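Glutathione S-transferase (Cupriavidus metallidurans, PDB 4MK3) probably transfers glutathione to electrophilic substrates, as glutathione S-transferases generally do, and here holds an oxidised form of glutathione, the sulfinic acid. Local coordinates at residues Ala34-Val39 with Asp179-Cys184; Gly121-Ala126 with Leu186-Phe191; Arg148-Ile153 with Phe193-Trp198; Ala159-Leu164 with His202-Ala207. All blocks are in the same frame, centred on the assembly; numbering follows the deposited sequence.

Interaction 1 (Ala34-Val39 with Asp179-Cys184)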
loop_
_atom_site.group_PDB
_atom_site.type_symbol
_atom_site.label_atom_id
_atom_site.label_comp_id
_atom_site.label_asym_id
_atom_site.label_seq_id
_atom_site.Cartn_x
_atom_site.Cartn_y
_atom_site.Cartn_z
ATOM N N ALA A 34 3.611 -8.539 8.090
ATOM C CA ALA A 34 4.922 -8.968 8.526
ATOM C C ALA A 34 5.155 -10.431 8.162
ATOM O O ALA A 34 6.277 -10.818 7.828
ATOM C CB ALA A 34 5.089 -8.769 10.021
ATOM N N ARG A 35 4.093 -11.243 8.161
ATOM C CA ARG A 35 4.270 -12.648 7.796
ATOM C C ARG A 35 4.706 -12.770 6.345
ATOM O O ARG A 35 5.555 -13.584 6.015
ATOM C CB ARG A 35 3.017 -13.484 8.025
ATOM C CG ARG A 35 3.298 -14.973 7.822
ATOM C CD ARG A 35 2.062 -15.809 7.825
ATOM N NE ARG A 35 2.385 -17.229 7.893
ATOM C CZ ARG A 35 1.487 -18.180 8.026
ATOM N NH1 ARG A 35 0.190 -17.868 8.038
ATOM N NH2 ARG A 35 1.859 -19.439 8.150
ATOM N N LYS A 36 4.129 -11.943 5.481
ATOM C CA LYS A 36 4.557 -11.913 4.089
ATOM C C LYS A 36 6.057 -11.679 3.961
ATOM O O LYS A 36 6.764 -12.376 3.225
ATOM C CB LYS A 36 3.761 -10.850 3.314
ATOM C CG LYS A 36 4.188 -10.677 1.859
ATOM C CD LYS A 36 3.352 -9.624 1.116
ATOM C CE LYS A 36 3.527 -8.265 1.755
ATOM N NZ LYS A 36 2.897 -7.163 0.973
ATOM N N VAL A 37 6.571 -10.694 4.702
ATOM C CA VAL A 37 7.991 -10.400 4.684
ATOM C C VAL A 37 8.816 -11.551 5.255
ATOM O O VAL A 37 9.842 -11.915 4.709
ATOM C CB VAL A 37 8.278 -9.104 5.458
ATOM C CG1 VAL A 37 9.781 -8.949 5.723
ATOM C CG2 VAL A 37 7.688 -7.907 4.719
ATOM N N ARG A 38 8.367 -12.126 6.357
ATOM C CA ARG A 38 9.085 -13.232 6.947
ATOM C C ARG A 38 9.127 -14.445 6.021
ATOM O O ARG A 38 10.145 -15.129 5.937
ATOM C CB ARG A 38 8.483 -13.591 8.290
ATOM C CG ARG A 38 8.557 -12.451 9.284
ATOM C CD ARG A 38 7.867 -12.826 10.544
ATOM N NE ARG A 38 8.541 -13.937 11.181
ATOM C CZ ARG A 38 7.943 -14.786 11.994
ATOM N NH1 ARG A 38 6.653 -14.651 12.219
ATOM N NH2 ARG A 38 8.632 -15.768 12.561
ATOM N N VAL A 39 8.034 -14.699 5.314
ATOM C CA VAL A 39 8.028 -15.784 4.330
ATOM C C VAL A 39 9.041 -15.504 3.218
ATOM O O VAL A 39 9.809 -16.384 2.845
ATOM C CB VAL A 39 6.615 -16.032 3.780
ATOM C CG1 VAL A 39 6.660 -16.935 2.539
ATOM C CG2 VAL A 39 5.725 -16.639 4.874
ATOM N N ASP A 179 1.761 -15.584 -4.669
ATOM C CA ASP A 179 1.326 -16.702 -3.840
ATOM C C ASP A 179 1.587 -16.460 -2.376
ATOM O O ASP A 179 0.738 -16.762 -1.527
ATOM C CB ASP A 179 2.040 -17.959 -4.334
ATOM C CG ASP A 179 1.805 -18.179 -5.794
ATOM O OD1 ASP A 179 0.654 -18.529 -6.175
ATOM O OD2 ASP A 179 2.754 -17.951 -6.574
ATOM N N VAL A 180 2.767 -15.934 -2.056
ATOM C CA VAL A 180 3.071 -15.594 -0.663
ATOM C C VAL A 180 1.991 -14.676 -0.084
ATOM O O VAL A 180 1.459 -14.926 0.997
ATOM C CB VAL A 180 4.447 -14.912 -0.556
ATOM C CG1 VAL A 180 4.734 -14.478 0.869
ATOM C CG2 VAL A 180 5.551 -15.815 -1.038
ATOM N N ALA A 181 1.683 -13.624 -0.821
ATOM C CA ALA A 181 0.763 -12.599 -0.350
ATOM C C ALA A 181 -0.643 -13.184 -0.166
ATOM O O ALA A 181 -1.298 -12.970 0.858
ATOM C CB ALA A 181 0.777 -11.428 -1.296
ATOM N N VAL A 182 -1.114 -13.935 -1.152
ATOM C CA VAL A 182 -2.429 -14.565 -1.073
ATOM C C VAL A 182 -2.495 -15.567 0.073
ATOM O O VAL A 182 -3.439 -15.558 0.862
ATOM C CB VAL A 182 -2.814 -15.218 -2.426
ATOM C CG1 VAL A 182 -4.072 -16.067 -2.273
ATOM C CG2 VAL A 182 -3.005 -14.139 -3.497
ATOM N N GLY A 183 -1.450 -16.377 0.234
ATOM C CA GLY A 183 -1.406 -17.337 1.310
ATOM C C GLY A 183 -1.486 -16.694 2.680
ATOM O O GLY A 183 -2.128 -17.192 3.611
ATOM N N CYS A 184 -0.778 -15.582 2.833
ATOM C CA CYS A 184 -0.812 -14.837 4.088
ATOM C C CYS A 184 -2.194 -14.253 4.385
ATOM O O CYS A 184 -2.652 -14.254 5.550
ATOM C CB CYS A 184 0.245 -13.735 4.093
ATOM S SG CYS A 184 1.952 -14.387 4.288
HETATM O O HOH W 1 -1.161 -15.175 7.839
#
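A buried helix-on-helix contact brings R35, K36 and V39 of helix 32-44 against V180, A181 and C184 of helix 177-192, close to the centre of the chain. The axes of the two segments approach to 9.2 Å with their directions 138° apart, about midway between antiparallel and perpendicular. The thiol of C184 rests on the opposing backbone, its SG 3.5 Å from K36 N, and the stem of R35 runs alongside it, with R35 CD 3.8 Å from C184 SG. Farther along, the two valines meet tip to tip, V39 CG1 lying 3.5 Å from V180 CG1. This is the interface between the two domains of the glutathione transferase fold, where the first helix of the thioredoxin-like half docks on the all-helical half. In helix 177-192, D179 accepts a bond from T176 N, consistent with the capping box at the start of this helix in the family. The K36 chain passes across V180, nearly perpendicular to it, and lays its CD 4.0 Å from A181 CB. A bend at chi3 (62°) then turns NZ out of the contact, to salt bridges with E116 and D120 and a hydrogen bond with S85. R35 stays extended instead, and its guanidinium bonds to T221 and F218. R35 NH1 also donates to a water in the guanidinium plane, 3.0 Å away, which in turn donates to C184 O at 2.9 Å.

Interaction 2 (Gly121-Ala126 with Leu186-Phe191)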
loop_
_atom_site.group_PDB
_atom_site.type_symbol
_atom_site.label_atom_id
_atom_site.label_comp_id
_atom_site.label_asym_id
_atom_site.label_seq_id
_atom_site.Cartn_x
_atom_site.Cartn_y
_atom_site.Cartn_z
ATOM N N GLY A 121 -4.802 -5.545 -0.006
ATOM C CA GLY A 121 -6.072 -4.827 0.107
ATOM C C GLY A 121 -7.130 -5.572 0.879
ATOM O O GLY A 121 -7.926 -4.973 1.639
ATOM N N LEU A 122 -7.178 -6.883 0.695
ATOM C CA LEU A 122 -8.036 -7.744 1.503
ATOM C C LEU A 122 -7.624 -7.582 2.983
ATOM O O LEU A 122 -8.479 -7.362 3.861
ATOM C CB LEU A 122 -7.925 -9.196 1.020
ATOM C CG LEU A 122 -8.832 -10.204 1.712
ATOM C CD1 LEU A 122 -8.921 -11.477 0.884
ATOM C CD2 LEU A 122 -8.375 -10.566 3.126
ATOM N N LEU A 123 -6.322 -7.660 3.265
ATOM C CA LEU A 123 -5.834 -7.437 4.620
ATOM C C LEU A 123 -6.191 -6.058 5.168
ATOM O O LEU A 123 -6.570 -5.947 6.337
ATOM C CB LEU A 123 -4.317 -7.636 4.682
ATOM C CG LEU A 123 -3.848 -9.082 4.470
ATOM C CD1 LEU A 123 -2.326 -9.126 4.482
ATOM C CD2 LEU A 123 -4.414 -9.996 5.499
ATOM N N ASP A 124 -6.089 -5.016 4.343
ATOM C CA ASP A 124 -6.408 -3.668 4.818
ATOM C C ASP A 124 -7.852 -3.632 5.321
ATOM O O ASP A 124 -8.135 -3.046 6.362
ATOM C CB ASP A 124 -6.255 -2.643 3.704
ATOM C CG ASP A 124 -4.806 -2.437 3.245
ATOM O OD1 ASP A 124 -3.836 -2.755 3.993
ATOM O OD2 ASP A 124 -4.658 -1.874 2.124
ATOM N N ALA A 125 -8.748 -4.256 4.565
ATOM C CA ALA A 125 -10.164 -4.278 4.909
ATOM C C ALA A 125 -10.398 -5.119 6.166
ATOM O O ALA A 125 -11.180 -4.742 7.048
ATOM C CB ALA A 125 -10.965 -4.823 3.759
ATOM N N ALA A 126 -9.721 -6.256 6.245
ATOM C CA ALA A 126 -9.852 -7.131 7.402
ATOM C C ALA A 126 -9.344 -6.438 8.669
ATOM O O ALA A 126 -9.984 -6.510 9.725
ATOM C CB ALA A 126 -9.105 -8.444 7.161
ATOM N N LEU A 186 -5.191 -15.425 3.164
ATOM C CA LEU A 186 -6.157 -16.469 3.453
ATOM C C LEU A 186 -5.951 -17.056 4.843
ATOM O O LEU A 186 -6.903 -17.275 5.581
ATOM C CB LEU A 186 -6.087 -17.560 2.396
ATOM C CG LEU A 186 -6.456 -17.171 0.969
ATOM C CD1 LEU A 186 -6.251 -18.360 0.048
ATOM C CD2 LEU A 186 -7.899 -16.657 0.934
ATOM N N ALA A 187 -4.683 -17.253 5.228
ATOM C CA ALA A 187 -4.379 -17.739 6.557
ATOM C C ALA A 187 -4.798 -16.741 7.640
ATOM O O ALA A 187 -5.193 -17.132 8.740
ATOM C CB ALA A 187 -2.865 -18.045 6.673
ATOM N N TYR A 188 -4.694 -15.449 7.329
ATOM C CA TYR A 188 -5.144 -14.436 8.277
ATOM C C TYR A 188 -6.647 -14.513 8.513
ATOM O O TYR A 188 -7.107 -14.402 9.649
ATOM C CB TYR A 188 -4.753 -13.030 7.837
ATOM C CG TYR A 188 -5.082 -11.994 8.874
ATOM C CD1 TYR A 188 -4.329 -11.881 10.032
ATOM C CD2 TYR A 188 -6.123 -11.101 8.690
ATOM C CE1 TYR A 188 -4.628 -10.925 10.991
ATOM C CE2 TYR A 188 -6.412 -10.148 9.629
ATOM C CZ TYR A 188 -5.655 -10.055 10.767
ATOM O OH TYR A 188 -5.952 -9.105 11.740
ATOM N N LEU A 189 -7.416 -14.717 7.440
ATOM C CA LEU A 189 -8.849 -14.917 7.594
ATOM C C LEU A 189 -9.146 -16.158 8.421
ATOM O O LEU A 189 -10.001 -16.112 9.296
ATOM C CB LEU A 189 -9.517 -15.000 6.225
ATOM C CG LEU A 189 -9.547 -13.723 5.374
ATOM C CD1 LEU A 189 -10.281 -13.990 4.051
ATOM C CD2 LEU A 189 -10.178 -12.533 6.086
ATOM N N ASP A 190 -8.439 -17.266 8.172
ATOM C CA ASP A 190 -8.606 -18.455 9.040
ATOM C C ASP A 190 -8.388 -18.147 10.537
ATOM O O ASP A 190 -9.085 -18.652 11.412
ATOM C CB ASP A 190 -7.628 -19.564 8.650
ATOM C CG ASP A 190 -7.925 -20.217 7.313
ATOM O OD1 ASP A 190 -9.086 -20.251 6.837
ATOM O OD2 ASP A 190 -6.964 -20.754 6.717
ATOM N N PHE A 191 -7.381 -17.319 10.783
ATOM C CA PHE A 191 -6.939 -16.995 12.129
ATOM C C PHE A 191 -7.887 -16.022 12.823
ATOM O O PHE A 191 -8.317 -16.268 13.937
ATOM C CB PHE A 191 -5.520 -16.396 12.023
ATOM C CG PHE A 191 -4.921 -15.952 13.331
ATOM C CD1 PHE A 191 -4.751 -16.837 14.372
ATOM C CD2 PHE A 191 -4.484 -14.647 13.488
ATOM C CE1 PHE A 191 -4.185 -16.416 15.568
ATOM C CE2 PHE A 191 -3.920 -14.230 14.676
ATOM C CZ PHE A 191 -3.775 -15.121 15.712
#
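L123 and Y188 make the tight half of this contact between helix 106-134 and helix 177-192. One methyl of L123 does the work: its CD2 lies 3.8 Å from both CB and CD2 of Y188, nestling where the ring leaves the backbone. A126 comes to the same ring from another quarter, its CB at the edge, near the ring plane, 4.0 Å from Y188 CE2. L122 and L189 meet tip to tip, with L122 CD2 4.0 Å from L189 CD2; with chi1 at -68°, L189 has its CG opposite its own carbonyl carbon, and that points the methyls at L122. Packing is looser between A126 CB and L189 CD2, 4.4 Å apart, and the segment axes stand 10.5 Å from each other, running within 22° of parallel. The partly exposed flanks carry the polar groups, which look to other partners: D124 bonds Y33 OH, and D190 makes a salt bridge with R199. Within the helical domain of the transferase, these two segments therefore meet through hydrocarbon and an aromatic ring. With no hydrogen bond between the segments, the fit probably rests on shape and the exclusion of water.

Interaction 3 (Arg148-Ile153 with Phe193-Trp198). With GSF (L-gamma-glutamyl-3-sulfino-L-alanylglycine), chain E.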
loop_
_atom_site.group_PDB
_atom_site.type_symbol
_atom_site.label_atom_id
_atom_site.label_comp_id
_atom_site.label_asym_id
_atom_site.label_seq_id
_atom_site.Cartn_x
_atom_site.Cartn_y
_atom_site.Cartn_z
ATOM N N ARG A 148 -19.077 -2.332 4.663
ATOM C CA ARG A 148 -18.290 -1.959 3.497
ATOM C C ARG A 148 -16.993 -2.759 3.460
ATOM O O ARG A 148 -16.589 -3.330 2.431
ATOM C CB ARG A 148 -17.981 -0.454 3.526
ATOM C CG ARG A 148 -17.264 0.057 2.277
ATOM C CD ARG A 148 -16.953 1.555 2.354
ATOM N NE ARG A 148 -16.487 2.057 1.064
ATOM C CZ ARG A 148 -17.282 2.431 0.060
ATOM N NH1 ARG A 148 -18.607 2.369 0.170
ATOM N NH2 ARG A 148 -16.738 2.864 -1.070
ATOM N N GLN A 149 -16.288 -2.790 4.576
ATOM C CA GLN A 149 -15.032 -3.518 4.591
ATOM C C GLN A 149 -15.233 -5.012 4.362
ATOM O O GLN A 149 -14.448 -5.637 3.633
ATOM C CB GLN A 149 -14.267 -3.261 5.898
ATOM C CG GLN A 149 -13.986 -1.765 6.196
ATOM C CD GLN A 149 -13.313 -1.003 5.042
ATOM O OE1 GLN A 149 -13.608 0.175 4.797
ATOM N NE2 GLN A 149 -12.422 -1.651 4.364
ATOM N N ARG A 150 -16.260 -5.591 4.973
ATOM C CA ARG A 150 -16.516 -7.008 4.774
ATOM C C ARG A 150 -16.901 -7.295 3.325
ATOM O O ARG A 150 -16.541 -8.340 2.787
ATOM C CB ARG A 150 -17.554 -7.521 5.763
ATOM C CG ARG A 150 -16.944 -7.747 7.138
ATOM C CD ARG A 150 -18.015 -8.153 8.142
ATOM N NE ARG A 150 -17.449 -8.393 9.468
ATOM C CZ ARG A 150 -17.076 -9.585 9.928
ATOM N NH1 ARG A 150 -17.198 -10.666 9.176
ATOM N NH2 ARG A 150 -16.573 -9.695 11.152
ATOM N N SER A 151 -17.582 -6.363 2.670
ATOM C CA SER A 151 -17.903 -6.548 1.257
ATOM C C SER A 151 -16.638 -6.541 0.389
ATOM O O SER A 151 -16.577 -7.263 -0.601
ATOM C CB SER A 151 -18.891 -5.495 0.771
ATOM O OG SER A 151 -20.162 -5.716 1.356
ATOM N N LYS A 152 -15.626 -5.751 0.750
ATOM C CA LYS A 152 -14.388 -5.730 -0.007
ATOM C C LYS A 152 -13.715 -7.080 0.145
ATOM O O LYS A 152 -13.107 -7.579 -0.793
ATOM C CB LYS A 152 -13.430 -4.660 0.509
ATOM C CG LYS A 152 -13.920 -3.220 0.297
ATOM C CD LYS A 152 -12.857 -2.224 0.793
ATOM C CE LYS A 152 -13.359 -0.785 0.833
ATOM N NZ LYS A 152 -13.790 -0.331 -0.521
ATOM N N ILE A 153 -13.768 -7.650 1.348
ATOM C CA ILE A 153 -13.127 -8.945 1.569
ATOM C C ILE A 153 -13.780 -9.993 0.668
ATOM O O ILE A 153 -13.072 -10.746 -0.015
ATOM C CB ILE A 153 -13.198 -9.383 3.042
ATOM C CG1 ILE A 153 -12.409 -8.412 3.925
ATOM C CG2 ILE A 153 -12.667 -10.812 3.215
ATOM C CD1 ILE A 153 -12.676 -8.568 5.448
ATOM N N PHE A 193 -10.806 -14.300 11.290
ATOM C CA PHE A 193 -12.175 -14.214 10.781
ATOM C C PHE A 193 -12.702 -15.585 10.359
ATOM O O PHE A 193 -13.095 -15.787 9.200
ATOM C CB PHE A 193 -12.239 -13.250 9.592
ATOM C CG PHE A 193 -12.019 -11.810 9.978
ATOM C CD1 PHE A 193 -10.748 -11.262 9.975
ATOM C CD2 PHE A 193 -13.085 -11.017 10.346
ATOM C CE1 PHE A 193 -10.560 -9.939 10.349
ATOM C CE2 PHE A 193 -12.902 -9.704 10.714
ATOM C CZ PHE A 193 -11.625 -9.163 10.706
ATOM N N PRO A 194 -12.718 -16.536 11.299
ATOM C CA PRO A 194 -13.196 -17.873 10.925
ATOM C C PRO A 194 -14.651 -17.874 10.464
ATOM O O PRO A 194 -15.077 -18.846 9.835
ATOM C CB PRO A 194 -13.032 -18.677 12.215
ATOM C CG PRO A 194 -13.035 -17.659 13.307
ATOM C CD PRO A 194 -12.351 -16.459 12.717
ATOM N N ASP A 195 -15.386 -16.798 10.748
ATOM C CA ASP A 195 -16.769 -16.629 10.282
ATOM C C ASP A 195 -16.910 -16.311 8.795
ATOM O O ASP A 195 -18.002 -16.433 8.233
ATOM C CB ASP A 195 -17.454 -15.510 11.076
ATOM C CG ASP A 195 -16.656 -14.206 11.058
ATOM O OD1 ASP A 195 -15.475 -14.221 11.472
ATOM O OD2 ASP A 195 -17.200 -13.167 10.623
ATOM N N ILE A 196 -15.834 -15.867 8.158
ATOM C CA ILE A 196 -15.860 -15.609 6.730
ATOM C C ILE A 196 -15.515 -16.912 6.022
ATOM O O ILE A 196 -14.357 -17.305 5.935
ATOM C CB ILE A 196 -14.892 -14.463 6.342
ATOM C CG1 ILE A 196 -15.334 -13.169 7.035
ATOM C CG2 ILE A 196 -14.840 -14.283 4.824
ATOM C CD1 ILE A 196 -14.423 -11.959 6.808
ATOM N N ALA A 197 -16.547 -17.585 5.506
ATOM C CA ALA A 197 -16.416 -18.974 5.095
ATOM C C ALA A 197 -15.876 -19.147 3.676
ATOM O O ALA A 197 -16.490 -19.824 2.842
ATOM C CB ALA A 197 -17.760 -19.669 5.237
ATOM N N TRP A 198 -14.708 -18.572 3.405
ATOM C CA TRP A 198 -14.149 -18.627 2.066
ATOM C C TRP A 198 -13.875 -20.050 1.597
ATOM O O TRP A 198 -13.906 -20.322 0.410
ATOM C CB TRP A 198 -12.888 -17.772 1.969
ATOM C CG TRP A 198 -11.715 -18.232 2.797
ATOM C CD1 TRP A 198 -11.389 -17.818 4.059
ATOM C CD2 TRP A 198 -10.707 -19.166 2.414
ATOM N NE1 TRP A 198 -10.248 -18.441 4.481
ATOM C CE2 TRP A 198 -9.796 -19.265 3.487
ATOM C CE3 TRP A 198 -10.480 -19.931 1.267
ATOM C CZ2 TRP A 198 -8.693 -20.105 3.451
ATOM C CZ3 TRP A 198 -9.385 -20.756 1.228
ATOM C CH2 TRP A 198 -8.492 -20.836 2.308
HETATM C CB1 GSF E . -5.466 3.487 -1.941
HETATM C CG1 GSF E . -6.471 4.170 -2.859
HETATM C CD1 GSF E . -7.668 4.710 -2.107
HETATM O OE1 GSF E . -7.896 4.469 -0.939
HETATM C C1 GSF E . -3.727 3.193 -3.688
HETATM O O11 GSF E . -4.180 3.470 -4.827
HETATM O O12 GSF E . -2.547 3.525 -3.397
HETATM N N1 GSF E . -3.778 1.731 -1.743
HETATM C CA1 GSF E . -4.600 2.479 -2.691
HETATM N N2 GSF E . -8.515 5.539 -2.828
HETATM C CA2 GSF E . -9.701 6.058 -2.233
HETATM C CB2 GSF E . -10.119 7.308 -2.936
HETATM S SG2 GSF E . -9.167 8.722 -2.510
HETATM O O1S GSF E . -10.013 9.891 -2.809
HETATM O O2S GSF E . -7.903 8.709 -3.304
HETATM C C2 GSF E . -10.871 5.133 -2.490
HETATM O O2 GSF E . -11.084 4.693 -3.617
HETATM N N3 GSF E . -11.693 4.820 -1.413
HETATM C CA3 GSF E . -12.848 3.996 -1.622
HETATM C C3 GSF E . -13.015 2.940 -0.522
HETATM O O31 GSF E . -14.109 2.302 -0.470
HETATM O O32 GSF E . -12.106 2.707 0.302
HETATM O O HOH W 2 -15.663 -11.568 12.810
#
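Helix 143-164 of the transferase's helical domain serves two sites here: R150 and I153 face a type I turn running from F193 to I196, while R148 and K152 help complete a glutathione site of the second subunit. The R150 chain is extended from CG to NE, which carries its guanidinium across to the turn, and there R150 NH1 forms a salt bridge with D195 OD2, 2.9 Å long and with an N-H...O angle of 152°. The oxygen is met nearly along its C-O axis, although guanidinium and carboxylate planes stand 53° apart. R150 NH2 donates to a water in the guanidinium plane, 2.7 Å away, which returns a weak bond to D195 OD1. The same NH2 sits at the edge of the F193 ring, 3.7 Å from F193 CE2, with the two planes at 74°. Beneath the charges I153 CD1 packs 4.0 Å from I196 CD1. A leucine in place of R150 would probably leave D195 without its charged mate and the bridging water without one of its anchors. R148 and K152 converge on one carboxylate oxygen at the glycine end of the bound glutathione sulfinic acid, which is also hydrogen-bonded to S31, K70 and S85 of the second subunit. R148 NE and R148 NH2 each donate to O31 of that ligand over 2.8 Å, and K152 NZ closes on the same O31 at 2.7 Å.

Interaction 4 (Ala159-Leu164 with His202-Ala207)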
loop_
_atom_site.group_PDB
_atom_site.type_symbol
_atom_site.label_atom_id
_atom_site.label_comp_id
_atom_site.label_asym_id
_atom_site.label_seq_id
_atom_site.Cartn_x
_atom_site.Cartn_y
_atom_site.Cartn_z
ATOM N N ALA A 159 -12.340 -12.408 -6.553
ATOM C CA ALA A 159 -11.336 -12.068 -7.559
ATOM C C ALA A 159 -10.131 -12.987 -7.475
ATOM O O ALA A 159 -9.555 -13.366 -8.499
ATOM C CB ALA A 159 -10.902 -10.604 -7.427
ATOM N N MET A 160 -9.716 -13.344 -6.267
ATOM C CA MET A 160 -8.581 -14.252 -6.127
ATOM C C MET A 160 -8.946 -15.600 -6.755
ATOM O O MET A 160 -8.120 -16.208 -7.438
ATOM C CB MET A 160 -8.216 -14.473 -4.670
ATOM C CG MET A 160 -7.575 -13.276 -3.993
ATOM S SD MET A 160 -7.381 -13.609 -2.228
ATOM C CE MET A 160 -6.452 -12.179 -1.704
ATOM N N SER A 161 -10.155 -16.083 -6.493
ATOM C CA SER A 161 -10.555 -17.366 -7.040
ATOM C C SER A 161 -10.655 -17.277 -8.580
ATOM O O SER A 161 -10.194 -18.177 -9.293
ATOM C CB SER A 161 -11.882 -17.814 -6.419
ATOM O OG SER A 161 -12.358 -19.030 -6.984
ATOM N N THR A 162 -11.226 -16.195 -9.091
ATOM C CA THR A 162 -11.345 -15.999 -10.545
ATOM C C THR A 162 -9.956 -15.915 -11.196
ATOM O O THR A 162 -9.704 -16.531 -12.244
ATOM C CB THR A 162 -12.173 -14.752 -10.831
ATOM O OG1 THR A 162 -13.513 -14.995 -10.377
ATOM C CG2 THR A 162 -12.225 -14.461 -12.350
ATOM N N GLY A 163 -9.047 -15.202 -10.541
ATOM C CA GLY A 163 -7.699 -14.998 -11.064
ATOM C C GLY A 163 -6.849 -16.247 -11.054
ATOM O O GLY A 163 -6.090 -16.494 -11.995
ATOM N N LEU A 164 -6.928 -17.027 -9.986
ATOM C CA LEU A 164 -6.162 -18.265 -9.885
ATOM C C LEU A 164 -6.700 -19.269 -10.896
ATOM O O LEU A 164 -5.936 -20.024 -11.499
ATOM C CB LEU A 164 -6.227 -18.831 -8.472
ATOM C CG LEU A 164 -5.588 -20.184 -8.240
ATOM C CD1 LEU A 164 -4.062 -20.128 -8.509
ATOM C CD2 LEU A 164 -5.835 -20.686 -6.827
ATOM N N HIS A 202 -14.865 -21.304 -2.313
ATOM C CA HIS A 202 -13.825 -21.275 -3.342
ATOM C C HIS A 202 -12.889 -22.471 -3.254
ATOM O O HIS A 202 -11.805 -22.377 -2.687
ATOM C CB HIS A 202 -13.018 -19.980 -3.244
ATOM C CG HIS A 202 -13.852 -18.735 -3.237
ATOM N ND1 HIS A 202 -14.642 -18.357 -4.302
ATOM C CD2 HIS A 202 -13.986 -17.762 -2.301
ATOM C CE1 HIS A 202 -15.242 -17.213 -4.014
ATOM N NE2 HIS A 202 -14.871 -16.839 -2.803
ATOM N N PRO A 203 -13.294 -23.601 -3.852
ATOM C CA PRO A 203 -12.475 -24.812 -3.788
ATOM C C PRO A 203 -11.074 -24.617 -4.325
ATOM O O PRO A 203 -10.139 -25.218 -3.786
ATOM C CB PRO A 203 -13.244 -25.796 -4.662
ATOM C CG PRO A 203 -14.646 -25.388 -4.531
ATOM C CD PRO A 203 -14.619 -23.882 -4.431
ATOM N N ASN A 204 -10.891 -23.785 -5.345
ATOM C CA ASN A 204 -9.529 -23.643 -5.848
ATOM C C ASN A 204 -8.593 -22.959 -4.850
ATOM O O ASN A 204 -7.411 -23.285 -4.797
ATOM C CB ASN A 204 -9.467 -23.005 -7.244
ATOM C CG ASN A 204 -9.927 -21.592 -7.281
ATOM O OD1 ASN A 204 -10.628 -21.091 -6.379
ATOM N ND2 ASN A 204 -9.559 -20.910 -8.357
ATOM N N LEU A 205 -9.114 -22.028 -4.061
ATOM C CA LEU A 205 -8.331 -21.401 -3.001
ATOM C C LEU A 205 -8.027 -22.382 -1.880
ATOM O O LEU A 205 -6.948 -22.312 -1.289
ATOM C CB LEU A 205 -9.065 -20.185 -2.466
ATOM C CG LEU A 205 -9.256 -19.046 -3.474
ATOM C CD1 LEU A 205 -9.889 -17.871 -2.755
ATOM C CD2 LEU A 205 -7.971 -18.602 -4.143
ATOM N N VAL A 206 -8.961 -23.282 -1.576
ATOM C CA VAL A 206 -8.698 -24.325 -0.591
ATOM C C VAL A 206 -7.520 -25.202 -1.030
ATOM O O VAL A 206 -6.615 -25.483 -0.240
ATOM C CB VAL A 206 -9.937 -25.169 -0.324
ATOM C CG1 VAL A 206 -9.622 -26.322 0.612
ATOM C CG2 VAL A 206 -11.029 -24.288 0.247
ATOM N N ALA A 207 -7.512 -25.617 -2.296
ATOM C CA ALA A 207 -6.437 -26.468 -2.784
ATOM C C ALA A 207 -5.104 -25.715 -2.747
ATOM O O ALA A 207 -4.067 -26.264 -2.371
ATOM C CB ALA A 207 -6.765 -26.956 -4.195
HETATM O O HOH W 3 -14.935 -20.008 -6.681
#
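S161 and N204 lock together where helix 143-164, near its C-terminal end, meets the start of helix 203-212 in the helical domain; the short axes cross at 77°. The N204 amide is turned to grip the serine twice. Its ND2 donates to S161 O over 3.0 Å, meeting a lone pair in the carbonyl plane, and the bond lies almost in the plane of the amide. On its other branch N204 OD1 accepts from S161 OG at 2.8 Å, the hydroxyl tilted 25° from the carbonyl plane. With chi1 at 66°, the asparagine's CG sits between its backbone N and carbonyl carbon, which holds the amide up against the serine. An alanine here is likely to leave S161 O and OG without these mates, and A165 O without the bond it too takes from ND2. Deeper in, L164 and L205 lie alongside, pointing opposite ways, with L164 CD2 4.0 Å from L205 CD2 and 3.7 Å from N204 O. H202, the N-cap residue of helix 203-212, brings its ND1 to 3.5 Å from S161 CB. A water in the plane of that ring joins the pair, 2.9 Å from H202 ND1 and donating to S161 OG at 2.8 Å.

In the fold
From the N terminus the chain passes the first segments of interactions 1, 2, 3 and 4 in turn, then all four second segments in the same order. Every pair of contacts therefore crosses and none nests. Interaction 1 closes the longest loop, tying the thioredoxin-like half to helix 177-192. Interaction 2 uses that same helix farther along and joins it to helix 106-134. Interactions 3 and 4 share helix 143-164, holding the loop after helix 177-192 at one place and helix 203-212 at another. Interactions 1 and 2 touch through R35 and A187, interactions 2 and 4 through L122 and M160, and W198 of interaction 3 packs on L205 of interaction 4.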